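Long-range contact in oxalate--CoA ligase (Arabidopsis thaliana, PDB 5IE3), which is an AMP-binding protein of the acyl-activating ANL superfamily, with a large N-terminal and a smaller C-terminal domain: residues Arg283-Cys288 and Ala306-Ala311. Numbering follows the deposited sequence.
Sequences RFIRSC and APVLEA. With AMP (adenosine monophosphate), chain C.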
loop_
_atom_site.group_PDB
_atom_site.type_symbol
_atom_site.label_atom_id
_atom_site.label_comp_id
_atom_site.label_asym_id
_atom_site.label_seq_id
_atom_site.Cartn_x
_atom_site.Cartn_y
_atom_site.Cartn_z
ATOM N N ARG A 283 -18.717 -4.577 -6.329
ATOM C CA ARG A 283 -18.151 -5.625 -7.168
ATOM C C ARG A 283 -17.192 -6.527 -6.395
ATOM O O ARG A 283 -17.202 -7.742 -6.530
ATOM C CB ARG A 283 -17.405 -5.022 -8.371
ATOM C CG ARG A 283 -18.297 -4.429 -9.430
ATOM C CD ARG A 283 -17.657 -4.606 -10.830
ATOM N NE ARG A 283 -16.433 -3.841 -10.973
ATOM C CZ ARG A 283 -15.227 -4.347 -11.219
ATOM N NH1 ARG A 283 -15.054 -5.660 -11.368
ATOM N NH2 ARG A 283 -14.187 -3.508 -11.370
ATOM N N PHE A 284 -16.355 -5.919 -5.575
ATOM C CA PHE A 284 -15.406 -6.682 -4.783
ATOM C C PHE A 284 -14.842 -5.783 -3.694
ATOM O O PHE A 284 -14.956 -4.560 -3.746
ATOM C CB PHE A 284 -14.244 -7.250 -5.651
ATOM C CG PHE A 284 -13.341 -6.180 -6.229
ATOM C CD1 PHE A 284 -12.179 -5.780 -5.564
ATOM C CD2 PHE A 284 -13.671 -5.559 -7.426
ATOM C CE1 PHE A 284 -11.364 -4.803 -6.079
ATOM C CE2 PHE A 284 -12.855 -4.561 -7.970
ATOM C CZ PHE A 284 -11.708 -4.179 -7.302
ATOM N N ILE A 285 -14.248 -6.415 -2.699
ATOM C CA ILE A 285 -13.499 -5.740 -1.653
ATOM C C ILE A 285 -12.093 -6.291 -1.699
ATOM O O ILE A 285 -11.930 -7.491 -1.802
ATOM C CB ILE A 285 -14.129 -5.994 -0.255
ATOM C CG1 ILE A 285 -15.457 -5.208 -0.154
ATOM C CG2 ILE A 285 -13.131 -5.582 0.875
ATOM C CD1 ILE A 285 -16.320 -5.622 1.083
ATOM N N ARG A 286 -11.083 -5.428 -1.647
ATOM C CA ARG A 286 -9.706 -5.900 -1.792
ATOM C C ARG A 286 -8.898 -5.782 -0.501
ATOM O O ARG A 286 -9.052 -4.816 0.256
ATOM C CB ARG A 286 -9.010 -5.126 -2.924
ATOM C CG ARG A 286 -7.554 -5.592 -3.207
ATOM C CD ARG A 286 -7.009 -4.750 -4.371
ATOM N NE ARG A 286 -5.629 -5.094 -4.778
ATOM C CZ ARG A 286 -4.529 -4.432 -4.403
ATOM N NH1 ARG A 286 -4.575 -3.369 -3.558
ATOM N NH2 ARG A 286 -3.353 -4.826 -4.894
ATOM N N SER A 287 -8.041 -6.770 -0.242
ATOM C CA SER A 287 -7.108 -6.682 0.899
ATOM C C SER A 287 -5.677 -6.884 0.383
ATOM O O SER A 287 -5.481 -7.656 -0.545
ATOM C CB SER A 287 -7.434 -7.733 1.979
ATOM O OG SER A 287 -6.559 -7.600 3.102
ATOM N N CYS A 288 -4.701 -6.196 0.973
ATOM C CA CYS A 288 -3.286 -6.332 0.579
ATOM C C CYS A 288 -2.406 -5.782 1.701
ATOM O O CYS A 288 -2.929 -5.123 2.650
ATOM C CB CYS A 288 -3.006 -5.571 -0.751
ATOM S SG CYS A 288 -1.429 -6.001 -1.580
ATOM N N ALA A 306 -19.972 -8.925 -0.506
ATOM C CA ALA A 306 -19.176 -8.814 -1.723
ATOM C C ALA A 306 -17.952 -9.731 -1.617
ATOM O O ALA A 306 -17.473 -9.960 -0.516
ATOM C CB ALA A 306 -18.736 -7.342 -1.959
ATOM N N PRO A 307 -17.474 -10.268 -2.761
ATOM C CA PRO A 307 -16.302 -11.162 -2.749
ATOM C C PRO A 307 -15.073 -10.384 -2.285
ATOM O O PRO A 307 -14.865 -9.227 -2.697
ATOM C CB PRO A 307 -16.180 -11.625 -4.209
ATOM C CG PRO A 307 -16.823 -10.494 -5.017
ATOM C CD PRO A 307 -17.966 -10.012 -4.130
ATOM N N VAL A 308 -14.284 -11.003 -1.418
ATOM C CA VAL A 308 -13.087 -10.361 -0.871
ATOM C C VAL A 308 -11.851 -10.985 -1.520
ATOM O O VAL A 308 -11.587 -12.190 -1.357
ATOM C CB VAL A 308 -13.007 -10.489 0.664
ATOM C CG1 VAL A 308 -11.615 -10.079 1.167
ATOM C CG2 VAL A 308 -14.129 -9.639 1.363
ATOM N N LEU A 309 -11.119 -10.164 -2.270
ATOM C CA LEU A 309 -9.970 -10.613 -3.076
ATOM C C LEU A 309 -8.688 -10.110 -2.465
ATOM O O LEU A 309 -8.443 -8.878 -2.417
ATOM C CB LEU A 309 -10.080 -10.097 -4.526
ATOM C CG LEU A 309 -11.481 -10.244 -5.153
ATOM C CD1 LEU A 309 -11.495 -9.676 -6.538
ATOM C CD2 LEU A 309 -11.942 -11.766 -5.170
ATOM N N GLU A 310 -7.851 -11.063 -2.047
ATOM C CA GLU A 310 -6.570 -10.726 -1.434
ATOM C C GLU A 310 -5.452 -10.652 -2.485
ATOM O O GLU A 310 -5.375 -11.492 -3.388
ATOM C CB GLU A 310 -6.192 -11.756 -0.368
ATOM C CG GLU A 310 -4.988 -11.279 0.431
ATOM C CD GLU A 310 -4.580 -12.197 1.566
ATOM O OE1 GLU A 310 -5.086 -13.341 1.645
ATOM O OE2 GLU A 310 -3.719 -11.751 2.365
ATOM N N ALA A 311 -4.607 -9.639 -2.348
ATOM C CA ALA A 311 -3.440 -9.462 -3.198
ATOM C C ALA A 311 -2.163 -9.394 -2.353
ATOM O O ALA A 311 -2.210 -9.222 -1.129
ATOM C CB ALA A 311 -3.578 -8.178 -4.078
HETATM P P AMP C . 6.492 -2.898 2.128
HETATM O O1P AMP C . 7.016 -2.987 0.705
HETATM O O2P AMP C . 7.548 -2.624 3.171
HETATM O O3P AMP C . 5.251 -2.060 2.304
HETATM O "O5'" AMP C . 6.063 -4.388 2.535
HETATM C "C5'" AMP C . 6.046 -5.456 1.590
HETATM C "C4'" AMP C . 5.916 -6.790 2.305
HETATM O "O4'" AMP C . 4.582 -6.929 2.864
HETATM C "C3'" AMP C . 6.041 -8.017 1.435
HETATM O "O3'" AMP C . 7.386 -8.298 1.080
HETATM C "C2'" AMP C . 5.385 -9.089 2.294
HETATM O "O2'" AMP C . 6.296 -9.516 3.301
HETATM C "C1'" AMP C . 4.261 -8.292 2.966
HETATM N N9 AMP C . 2.961 -8.494 2.308
HETATM C C8 AMP C . 2.422 -7.765 1.319
HETATM N N7 AMP C . 1.192 -8.240 0.970
HETATM C C5 AMP C . 0.948 -9.301 1.795
HETATM C C6 AMP C . -0.147 -10.278 1.999
HETATM N N6 AMP C . -1.270 -10.189 1.250
HETATM N N1 AMP C . 0.023 -11.229 2.952
HETATM C C2 AMP C . 1.135 -11.293 3.713
HETATM N N3 AMP C . 2.169 -10.447 3.573
HETATM C C4 AMP C . 2.118 -9.458 2.657
HETATM O O HOH W 1 -4.237 -8.919 2.630
#
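F284 and L309 cross at about a right angle: L309 CD1 lies 3.8 Å from F284 CB and comes obliquely to the ring. Chi1 of 66° sets F284 CG between backbone N and carbonyl carbon; the ring's far end leads away from 306-311 and stacks on Y198. Parallel bridges pair I285 with V308, R286 with L309 and S287 with E310, so L309 reaches back to F284. On the face carrying S287 and E310, I285 CB meets V308 CG2 at 4.0 Å. I285 N donates to P307 O (2.9 Å), L309 N to I285 O (2.8 Å, nearly on the carbonyl axis), A311 N to S287 O, and S287 N to L309 O from 38° above the carbonyl plane. Extended R286 passes NH2 3.5 Å from A311 CB; NE is bonded to Y198, NH1 to T258 and H319. One water accepts from S287 OG and donates to E310 OE2. AMP N6 donates to that oxygen, also bonded by L292 N, at 3.1 Å and to A311 O at 2.7 Å: two acceptors on strand 308-314 hold it. The strands and helix 294-304 form a beta-alpha-beta unit, flanked in the sheet by strands 256-259 and 319-323, with helix 261-273 against I285 and S287.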